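Local atomic coordinates of protein Niban 2 (Homo sapiens, PDB entry 7CTP), a protein that may suppress apoptosis and may promote melanoma cell invasion in vitro, and carries a pleckstrin homology domain within a largely helical body. Residues F30-Y35 and L290-Q295; R85-L90 and L99-A104; E347-P352 and E409-D414. All blocks are in the same frame, centred on the assembly; numbering follows the deposited sequence.

Contact 1. Residues F30-Y35 and L290-Q295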
loop_
_atom_site.group_PDB
_atom_site.type_symbol
_atom_site.label_atom_id
_atom_site.label_comp_id
_atom_site.label_asym_id
_atom_site.label_seq_id
_atom_site.Cartn_x
_atom_site.Cartn_y
_atom_site.Cartn_z
ATOM N N PHE A 30 11.580 -18.008 4.315
ATOM C CA PHE A 30 10.123 -17.867 4.358
ATOM C C PHE A 30 9.546 -17.636 2.966
ATOM O O PHE A 30 8.485 -18.175 2.622
ATOM C CB PHE A 30 9.718 -16.709 5.279
ATOM C CG PHE A 30 9.809 -17.028 6.747
ATOM C CD1 PHE A 30 8.835 -17.799 7.365
ATOM C CD2 PHE A 30 10.850 -16.527 7.514
ATOM C CE1 PHE A 30 8.917 -18.083 8.728
ATOM C CE2 PHE A 30 10.935 -16.810 8.879
ATOM C CZ PHE A 30 9.966 -17.589 9.479
ATOM N N TYR A 31 10.227 -16.824 2.152
ATOM C CA TYR A 31 9.715 -16.490 0.826
ATOM C C TYR A 31 9.688 -17.718 -0.088
ATOM O O TYR A 31 8.672 -17.994 -0.742
ATOM C CB TYR A 31 10.560 -15.371 0.216
ATOM C CG TYR A 31 10.143 -14.995 -1.173
ATOM C CD1 TYR A 31 9.000 -14.246 -1.389
ATOM C CD2 TYR A 31 10.878 -15.412 -2.276
ATOM C CE1 TYR A 31 8.601 -13.905 -2.663
ATOM C CE2 TYR A 31 10.484 -15.083 -3.549
ATOM C CZ TYR A 31 9.352 -14.333 -3.739
ATOM O OH TYR A 31 8.955 -13.997 -5.001
ATOM N N GLU A 32 10.794 -18.468 -0.148
ATOM C CA GLU A 32 10.818 -19.662 -0.986
ATOM C C GLU A 32 9.784 -20.681 -0.521
ATOM O O GLU A 32 9.142 -21.338 -1.350
ATOM C CB GLU A 32 12.219 -20.281 -1.008
ATOM C CG GLU A 32 13.237 -19.445 -1.790
ATOM C CD GLU A 32 14.542 -20.188 -2.067
ATOM O OE1 GLU A 32 14.492 -21.310 -2.626
ATOM O OE2 GLU A 32 15.615 -19.631 -1.748
ATOM N N ASP A 33 9.586 -20.803 0.793
ATOM C CA ASP A 33 8.538 -21.689 1.299
ATOM C C ASP A 33 7.158 -21.207 0.867
ATOM O O ASP A 33 6.319 -22.010 0.436
ATOM C CB ASP A 33 8.614 -21.791 2.822
ATOM C CG ASP A 33 9.694 -22.742 3.303
ATOM O OD1 ASP A 33 10.261 -23.488 2.474
ATOM O OD2 ASP A 33 9.983 -22.737 4.519
ATOM N N GLN A 34 6.912 -19.894 0.955
ATOM C CA GLN A 34 5.596 -19.356 0.609
ATOM C C GLN A 34 5.314 -19.448 -0.885
ATOM O O GLN A 34 4.151 -19.526 -1.280
ATOM C CB GLN A 34 5.469 -17.890 1.042
ATOM C CG GLN A 34 5.215 -17.652 2.532
ATOM C CD GLN A 34 4.035 -18.448 3.089
ATOM O OE1 GLN A 34 2.920 -18.365 2.579
ATOM N NE2 GLN A 34 4.291 -19.230 4.136
ATOM N N TYR A 35 6.351 -19.410 -1.725
ATOM C CA TYR A 35 6.129 -19.215 -3.154
ATOM C C TYR A 35 5.261 -20.324 -3.737
ATOM O O TYR A 35 4.289 -20.057 -4.457
ATOM C CB TYR A 35 7.456 -19.138 -3.902
ATOM C CG TYR A 35 7.287 -18.539 -5.281
ATOM C CD1 TYR A 35 7.312 -17.165 -5.471
ATOM C CD2 TYR A 35 7.049 -19.351 -6.385
ATOM C CE1 TYR A 35 7.141 -16.612 -6.731
ATOM C CE2 TYR A 35 6.866 -18.810 -7.640
ATOM C CZ TYR A 35 6.922 -17.443 -7.808
ATOM O OH TYR A 35 6.745 -16.906 -9.063
ATOM N N LEU A 290 14.234 -14.348 -6.637
ATOM C CA LEU A 290 13.081 -14.242 -7.532
ATOM C C LEU A 290 13.376 -14.909 -8.864
ATOM O O LEU A 290 12.550 -15.663 -9.387
ATOM C CB LEU A 290 12.691 -12.774 -7.732
ATOM C CG LEU A 290 11.505 -12.481 -8.654
ATOM C CD1 LEU A 290 10.251 -13.191 -8.152
ATOM C CD2 LEU A 290 11.276 -10.973 -8.770
ATOM N N SER A 291 14.576 -14.683 -9.399
ATOM C CA SER A 291 14.996 -15.359 -10.622
ATOM C C SER A 291 15.047 -16.870 -10.430
ATOM O O SER A 291 14.653 -17.634 -11.324
ATOM C CB SER A 291 16.357 -14.829 -11.068
ATOM O OG SER A 291 16.816 -15.517 -12.221
ATOM N N LYS A 292 15.511 -17.323 -9.265
ATOM C CA LYS A 292 15.606 -18.756 -9.017
ATOM C C LYS A 292 14.228 -19.399 -8.943
ATOM O O LYS A 292 14.023 -20.494 -9.489
ATOM C CB LYS A 292 16.401 -19.024 -7.741
ATOM C CG LYS A 292 16.404 -20.489 -7.304
ATOM C CD LYS A 292 17.319 -20.695 -6.104
ATOM C CE LYS A 292 16.629 -20.291 -4.812
ATOM N NZ LYS A 292 17.503 -20.439 -3.609
ATOM N N VAL A 293 13.268 -18.751 -8.274
ATOM C CA VAL A 293 11.944 -19.360 -8.177
ATOM C C VAL A 293 11.238 -19.330 -9.529
ATOM O O VAL A 293 10.519 -20.272 -9.882
ATOM C CB VAL A 293 11.095 -18.707 -7.067
ATOM C CG1 VAL A 293 11.745 -18.923 -5.714
ATOM C CG2 VAL A 293 10.846 -17.225 -7.322
ATOM N N GLN A 294 11.445 -18.271 -10.318
ATOM C CA GLN A 294 10.783 -18.191 -11.620
ATOM C C GLN A 294 11.289 -19.273 -12.565
ATOM O O GLN A 294 10.544 -19.724 -13.444
ATOM C CB GLN A 294 10.977 -16.808 -12.247
ATOM C CG GLN A 294 10.176 -15.686 -11.572
ATOM C CD GLN A 294 10.617 -14.296 -12.004
ATOM O OE1 GLN A 294 11.710 -14.111 -12.539
ATOM N NE2 GLN A 294 9.765 -13.309 -11.761
ATOM N N GLN A 295 12.534 -19.722 -12.377
ATOM C CA GLN A 295 13.088 -20.789 -13.208
ATOM C C GLN A 295 12.394 -22.123 -12.955
ATOM O O GLN A 295 12.168 -22.903 -13.890
ATOM C CB GLN A 295 14.590 -20.920 -12.960
ATOM C CG GLN A 295 15.284 -21.849 -13.936
ATOM C CD GLN A 295 16.122 -21.115 -14.951
ATOM O OE1 GLN A 295 16.063 -19.893 -15.060
ATOM N NE2 GLN A 295 16.914 -21.860 -15.702
#

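Contact 2. Residues R85-L90 and L99-A104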
loop_
_atom_site.group_PDB
_atom_site.type_symbol
_atom_site.label_atom_id
_atom_site.label_comp_id
_atom_site.label_asym_id
_atom_site.label_seq_id
_atom_site.Cartn_x
_atom_site.Cartn_y
_atom_site.Cartn_z
ATOM N N ARG A 85 17.328 27.149 -1.376
ATOM C CA ARG A 85 17.489 27.446 -2.790
ATOM C C ARG A 85 16.171 27.209 -3.499
ATOM O O ARG A 85 15.448 26.263 -3.172
ATOM C CB ARG A 85 18.564 26.567 -3.439
ATOM C CG ARG A 85 19.965 26.757 -2.901
ATOM C CD ARG A 85 20.486 28.166 -3.142
ATOM N NE ARG A 85 21.844 28.323 -2.624
ATOM C CZ ARG A 85 22.363 29.477 -2.217
ATOM N NH1 ARG A 85 21.639 30.583 -2.270
ATOM N NH2 ARG A 85 23.606 29.525 -1.757
ATOM N N ASN A 86 15.858 28.066 -4.469
ATOM C CA ASN A 86 14.751 27.764 -5.363
ATOM C C ASN A 86 15.038 26.461 -6.089
ATOM O O ASN A 86 16.193 26.145 -6.397
ATOM C CB ASN A 86 14.532 28.885 -6.381
ATOM C CG ASN A 86 13.528 28.499 -7.464
ATOM O OD1 ASN A 86 12.319 28.635 -7.283
ATOM N ND2 ASN A 86 14.029 27.993 -8.590
ATOM N N ARG A 87 13.984 25.689 -6.338
ATOM C CA ARG A 87 14.086 24.499 -7.163
ATOM C C ARG A 87 12.842 24.406 -8.025
ATOM O O ARG A 87 11.728 24.621 -7.540
ATOM C CB ARG A 87 14.231 23.222 -6.316
ATOM C CG ARG A 87 15.584 23.055 -5.652
ATOM C CD ARG A 87 16.617 22.488 -6.613
ATOM N NE ARG A 87 17.931 22.369 -5.992
ATOM C CZ ARG A 87 18.814 23.358 -5.911
ATOM N NH1 ARG A 87 18.527 24.551 -6.418
ATOM N NH2 ARG A 87 19.984 23.154 -5.326
ATOM N N PHE A 88 13.035 24.118 -9.307
ATOM C CA PHE A 88 11.912 23.751 -10.155
ATOM C C PHE A 88 11.568 22.302 -9.859
ATOM O O PHE A 88 12.409 21.413 -10.032
ATOM C CB PHE A 88 12.233 23.937 -11.634
ATOM C CG PHE A 88 11.097 23.570 -12.542
ATOM C CD1 PHE A 88 9.906 24.276 -12.507
ATOM C CD2 PHE A 88 11.211 22.502 -13.420
ATOM C CE1 PHE A 88 8.849 23.926 -13.345
ATOM C CE2 PHE A 88 10.158 22.148 -14.258
ATOM C CZ PHE A 88 8.982 22.858 -14.221
ATOM N N SER A 89 10.351 22.071 -9.383
ATOM C CA SER A 89 9.938 20.768 -8.885
ATOM C C SER A 89 8.871 20.211 -9.815
ATOM O O SER A 89 7.895 20.899 -10.125
ATOM C CB SER A 89 9.418 20.882 -7.452
ATOM O OG SER A 89 8.606 19.775 -7.116
ATOM N N LEU A 90 9.062 18.973 -10.263
ATOM C CA LEU A 90 8.220 18.375 -11.288
ATOM C C LEU A 90 7.783 16.991 -10.840
ATOM O O LEU A 90 8.594 16.221 -10.316
ATOM C CB LEU A 90 8.972 18.288 -12.626
ATOM C CG LEU A 90 8.230 17.931 -13.919
ATOM C CD1 LEU A 90 8.997 18.479 -15.098
ATOM C CD2 LEU A 90 8.047 16.431 -14.080
ATOM N N LEU A 99 13.493 17.290 -8.791
ATOM C CA LEU A 99 13.921 18.647 -8.466
ATOM C C LEU A 99 15.068 19.065 -9.385
ATOM O O LEU A 99 16.104 18.390 -9.438
ATOM C CB LEU A 99 14.348 18.735 -7.003
ATOM C CG LEU A 99 13.361 18.167 -5.975
ATOM C CD1 LEU A 99 13.942 18.228 -4.568
ATOM C CD2 LEU A 99 12.047 18.918 -6.037
ATOM N N TYR A 100 14.883 20.179 -10.094
ATOM C CA TYR A 100 15.909 20.804 -10.920
ATOM C C TYR A 100 16.350 22.114 -10.283
ATOM O O TYR A 100 15.630 22.695 -9.472
ATOM C CB TYR A 100 15.392 21.079 -12.335
ATOM C CG TYR A 100 14.994 19.847 -13.109
ATOM C CD1 TYR A 100 13.728 19.296 -12.971
ATOM C CD2 TYR A 100 15.883 19.241 -13.989
ATOM C CE1 TYR A 100 13.355 18.172 -13.683
ATOM C CE2 TYR A 100 15.522 18.113 -14.706
ATOM C CZ TYR A 100 14.256 17.587 -14.549
ATOM O OH TYR A 100 13.880 16.464 -15.252
ATOM N N GLU A 101 17.539 22.589 -10.677
ATOM C CA GLU A 101 18.052 23.844 -10.128
ATOM C C GLU A 101 17.075 24.987 -10.383
ATOM O O GLU A 101 16.738 25.754 -9.473
ATOM C CB GLU A 101 19.430 24.156 -10.719
ATOM C CG GLU A 101 20.087 25.410 -10.137
ATOM C CD GLU A 101 21.593 25.438 -10.344
ATOM O OE1 GLU A 101 22.302 26.048 -9.516
ATOM O OE2 GLU A 101 22.067 24.854 -11.341
ATOM N N ASN A 102 16.601 25.106 -11.618
ATOM C CA ASN A 102 15.540 26.039 -11.967
ATOM C C ASN A 102 14.892 25.519 -13.239
ATOM O O ASN A 102 15.327 24.517 -13.811
ATOM C CB ASN A 102 16.066 27.473 -12.127
ATOM C CG ASN A 102 17.368 27.542 -12.903
ATOM O OD1 ASN A 102 17.510 26.938 -13.966
ATOM N ND2 ASN A 102 18.331 28.283 -12.368
ATOM N N LYS A 103 13.832 26.203 -13.672
ATOM C CA LYS A 103 13.117 25.758 -14.864
ATOM C C LYS A 103 13.946 25.970 -16.124
ATOM O O LYS A 103 13.855 25.173 -17.061
ATOM C CB LYS A 103 11.772 26.475 -14.968
ATOM C CG LYS A 103 10.925 26.044 -16.157
ATOM C CD LYS A 103 9.581 26.767 -16.152
ATOM C CE LYS A 103 8.448 25.856 -16.617
ATOM N NZ LYS A 103 7.296 26.614 -17.205
ATOM N N ALA A 104 14.767 27.024 -16.158
ATOM C CA ALA A 104 15.648 27.236 -17.301
ATOM C C ALA A 104 16.625 26.079 -17.458
ATOM O O ALA A 104 16.893 25.633 -18.578
ATOM C CB ALA A 104 16.396 28.560 -17.165
#

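Contact 3. Residues E347-P352 and E409-D414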
loop_
_atom_site.group_PDB
_atom_site.type_symbol
_atom_site.label_atom_id
_atom_site.label_comp_id
_atom_site.label_asym_id
_atom_site.label_seq_id
_atom_site.Cartn_x
_atom_site.Cartn_y
_atom_site.Cartn_z
ATOM N N GLU A 347 -18.454 -1.003 11.500
ATOM C CA GLU A 347 -19.112 0.297 11.408
ATOM C C GLU A 347 -18.093 1.413 11.221
ATOM O O GLU A 347 -18.291 2.318 10.404
ATOM C CB GLU A 347 -19.980 0.571 12.641
ATOM C CG GLU A 347 -20.870 1.821 12.471
ATOM C CD GLU A 347 -21.225 2.511 13.785
ATOM O OE1 GLU A 347 -21.318 1.832 14.832
ATOM O OE2 GLU A 347 -21.415 3.748 13.761
ATOM N N ALA A 348 -16.985 1.357 11.962
ATOM C CA ALA A 348 -15.961 2.393 11.856
ATOM C C ALA A 348 -15.372 2.444 10.454
ATOM O O ALA A 348 -15.032 3.522 9.951
ATOM C CB ALA A 348 -14.857 2.151 12.882
ATOM N N LEU A 349 -15.239 1.288 9.807
ATOM C CA LEU A 349 -14.651 1.247 8.473
ATOM C C LEU A 349 -15.664 1.599 7.394
ATOM O O LEU A 349 -15.315 2.210 6.376
ATOM C CB LEU A 349 -14.093 -0.144 8.203
ATOM C CG LEU A 349 -13.165 -0.292 7.007
ATOM C CD1 LEU A 349 -11.862 0.460 7.244
ATOM C CD2 LEU A 349 -12.914 -1.764 6.768
ATOM N N MET A 350 -16.917 1.211 7.604
ATOM C CA MET A 350 -17.916 1.294 6.550
ATOM C C MET A 350 -18.283 2.732 6.227
ATOM O O MET A 350 -18.439 3.099 5.056
ATOM C CB MET A 350 -19.153 0.527 6.973
ATOM C CG MET A 350 -19.904 1.019 8.168
ATOM S SD MET A 350 -21.694 0.772 8.099
ATOM C CE MET A 350 -22.179 2.113 7.012
ATOM N N VAL A 351 -18.440 3.552 7.255
ATOM C CA VAL A 351 -19.016 4.883 7.104
ATOM C C VAL A 351 -18.119 5.742 6.217
ATOM O O VAL A 351 -18.589 6.209 5.168
ATOM C CB VAL A 351 -19.286 5.520 8.477
ATOM C CG1 VAL A 351 -19.756 6.964 8.307
ATOM C CG2 VAL A 351 -20.330 4.708 9.221
ATOM N N PRO A 352 -16.839 5.966 6.553
ATOM C CA PRO A 352 -16.028 6.811 5.665
ATOM C C PRO A 352 -15.798 6.183 4.300
ATOM O O PRO A 352 -15.808 6.897 3.291
ATOM C CB PRO A 352 -14.717 6.984 6.443
ATOM C CG PRO A 352 -14.650 5.782 7.318
ATOM C CD PRO A 352 -16.055 5.514 7.720
ATOM N N GLU A 409 -10.315 10.506 5.949
ATOM C CA GLU A 409 -9.478 11.019 7.026
ATOM C C GLU A 409 -10.184 11.008 8.374
ATOM O O GLU A 409 -9.514 11.142 9.400
ATOM C CB GLU A 409 -8.951 12.411 6.682
ATOM C CG GLU A 409 -7.816 12.316 5.663
ATOM C CD GLU A 409 -7.767 13.473 4.702
ATOM O OE1 GLU A 409 -7.435 13.238 3.523
ATOM O OE2 GLU A 409 -8.024 14.618 5.124
ATOM N N SER A 410 -11.500 10.806 8.403
ATOM C CA SER A 410 -12.191 10.613 9.675
ATOM C C SER A 410 -12.123 9.173 10.181
ATOM O O SER A 410 -12.653 8.884 11.263
ATOM C CB SER A 410 -13.653 11.060 9.554
ATOM O OG SER A 410 -14.370 10.264 8.627
ATOM N N LEU A 411 -11.484 8.267 9.443
ATOM C CA LEU A 411 -11.413 6.876 9.876
ATOM C C LEU A 411 -10.622 6.762 11.167
ATOM O O LEU A 411 -9.521 7.307 11.280
ATOM C CB LEU A 411 -10.759 6.007 8.802
ATOM C CG LEU A 411 -10.515 4.560 9.245
ATOM C CD1 LEU A 411 -11.837 3.877 9.566
ATOM C CD2 LEU A 411 -9.730 3.776 8.207
ATOM N N ARG A 412 -11.190 6.051 12.140
ATOM C CA ARG A 412 -10.482 5.692 13.365
ATOM C C ARG A 412 -10.896 4.284 13.764
ATOM O O ARG A 412 -12.075 4.040 14.034
ATOM C CB ARG A 412 -10.770 6.692 14.491
ATOM C CG ARG A 412 -10.162 8.067 14.244
ATOM C CD ARG A 412 -10.316 9.011 15.431
ATOM N NE ARG A 412 -9.457 8.642 16.556
ATOM C CZ ARG A 412 -9.866 7.937 17.607
ATOM N NH1 ARG A 412 -11.126 7.526 17.679
ATOM N NH2 ARG A 412 -9.021 7.643 18.586
ATOM N N LEU A 413 -9.932 3.361 13.794
ATOM C CA LEU A 413 -10.188 1.948 14.053
ATOM C C LEU A 413 -9.555 1.546 15.374
ATOM O O LEU A 413 -8.400 1.897 15.641
ATOM C CB LEU A 413 -9.624 1.062 12.937
ATOM C CG LEU A 413 -10.264 1.084 11.551
ATOM C CD1 LEU A 413 -9.347 0.414 10.535
ATOM C CD2 LEU A 413 -11.628 0.408 11.571
ATOM N N ASP A 414 -10.308 0.821 16.195
ATOM C CA ASP A 414 -9.737 0.170 17.365
ATOM C C ASP A 414 -9.162 -1.181 16.969
ATOM O O ASP A 414 -9.623 -1.820 16.020
ATOM C CB ASP A 414 -10.792 -0.043 18.451
ATOM C CG ASP A 414 -10.991 1.171 19.338
ATOM O OD1 ASP A 414 -10.400 2.238 19.066
ATOM O OD2 ASP A 414 -11.748 1.046 20.324
HETATM O O HOH W 1 -14.298 5.687 11.444
#

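Contact 1. Residues F30-Y35 and L290-Q295
One face of the Tyr35 ring receives the methyl CG2 of Val293, which sits 3.9 Å from the ring centroid and nearly along the ring normal, a CH-pi contact. The same methyl reaches Tyr31 more loosely and obliquely, 4.4 Å from its CE2, so a single branch of the valine packs against two tyrosines one turn apart. Tyr31 also brings its OH to within 3.5 Å of Leu290 CD1, while its ring meets that of Phe286 edge-to-face. Both tyrosines carry CG anti to the backbone N, which sends the rings across to the partner helix, 260-337. Its segment and that of helix 10-48 run roughly parallel, with 23° between their directions; the tyrosine rings span the 11.1 Å between the segment axes and meet the short valine. The phenol oxygen of Tyr35 goes on to hydrogen-bond Gln297, which lets a polar end lie in a buried place. Toward the outer side a salt bridge takes over: Lys292 NZ donates to Glu32 OE2 at 2.8 Å, on the syn side but tilted 30° from the carboxylate plane, and the two side chains cross at about a right angle.

Contact 2. Residues R85-L90 and L99-A104
In the beta hairpin of strands 84-91 and 97-100, Phe88 and Tyr100 form an antiparallel hydrogen-bonded pair, just before the second strand gives way to a short helix. Tyr100 N donates to Phe88 O at 2.8 Å, almost straight at 178°; the return bond from Phe88 N to Tyr100 O is weak, its N-H...O angle only 129°. The two side chains lie side by side, pointing the same way, with Phe88 CD2 4.1 Å from Tyr100 CD1. Next to them, Ser89 and Leu99 make a non-hydrogen-bonded pair on the other face of the sheet, where the small serine leaves room for Leu99 CD2 to close on its CB at 3.6 Å. The hairpin belongs to the seven-stranded antiparallel sheet of the pleckstrin homology domain, in which strand 84-91 also pairs with strand 70-77. Beyond Tyr100 the chain turns back over Phe88: Asn102 is the N-cap of helix 103-107, its OD1 bonded to Ala105 N, and Lys103 lays its aliphatic chain on the phenylalanine. Lys103 CB stands over one ring face, 4.0 Å from the centroid, and CE extends the cover to the ring's CE1 and CZ. Were Phe88 an alanine, the Lys103 methylenes would probably lose the ring face they lie on and Tyr100 its neighbour. Arg87 folds back at chi2 (-81°), bringing its CD to 3.0 Å from Tyr100 O, a close carbon-to-oxygen approach and not a hydrogen bond, and its NH1 bonds weakly to Asn86 O.

Contact 3. Residues E347-P352 and E409-D414
Leu411 and Leu413 pack against Ala348, Leu349 and Pro352, so that an irregular connecting segment lies along one side of helix 342-378. Leu411 is central. Its CD1 comes 3.2 Å from Ala348 O and also touches Pro352 CG, while CD2 meets Leu349 CD1 at 4.1 Å. Having CG anti to the backbone N (chi1 174°) carries both methyls toward the helix. Leu413 fills the neighbouring place with its own two branches: CD2 lies 3.9 Å from Ala348 CB, and CD1 reaches the same Leu349 CD1. Alanine suits this point of the helix because its lone methyl lets the extended backbone come near, its CB being 3.6 Å from Arg412 O. The proline, which crosses the Leu411 side chain at about a right angle, offers a compact, rigid apolar ring. Its nitrogen has no hydrogen to give to the turn before, and the helix is kinked there. Just before Leu411 in the chain, Ser410 brings its OG to 4.0 Å from Pro352 CB.

In the next shell, Leu349 continues inward onto Phe490, Phe491 and Ala494 of helix 464-511, and the connecting segment is backed by helix 422-455, where Leu411 touches Thr425 and Lys429 and Leu413 touches Phe428. The backbone of Leu413 is held by Thr425 OG1 and Asp421, which fixes the segment before helix 422-455 begins, and Arg412, whose first side-chain bond points away from the helix, makes a cation-pi contact with Phe420. These leucines thus join three helices. The polar link between the two segments is a water, which donates to Ala348 O at 2.7 Å and accepts from Arg412 N at 3.2 Å.

How the contacts relate
This chain is a large part of a longer protein. Near its N terminus runs helix 10-48, whose residues 30-35 meet residues 290-295 of helix 260-337 to close contact 1. Inside that long loop lies the pleckstrin homology domain, where contact 2 closes a short hairpin loop between 85-90 and 99-104, nested but about 27 Å from contact 1 between nearest atoms. Helix 342-378 then opens contact 3, which is in series with the others and closes at 409-414. Contacts 1 and 3 lie on opposite sides of the chain's centre. Contact 1 joins two helices far apart in sequence, contact 2 the hairpin and the start of helix 103-107, contact 3 a helix and a connecting loop.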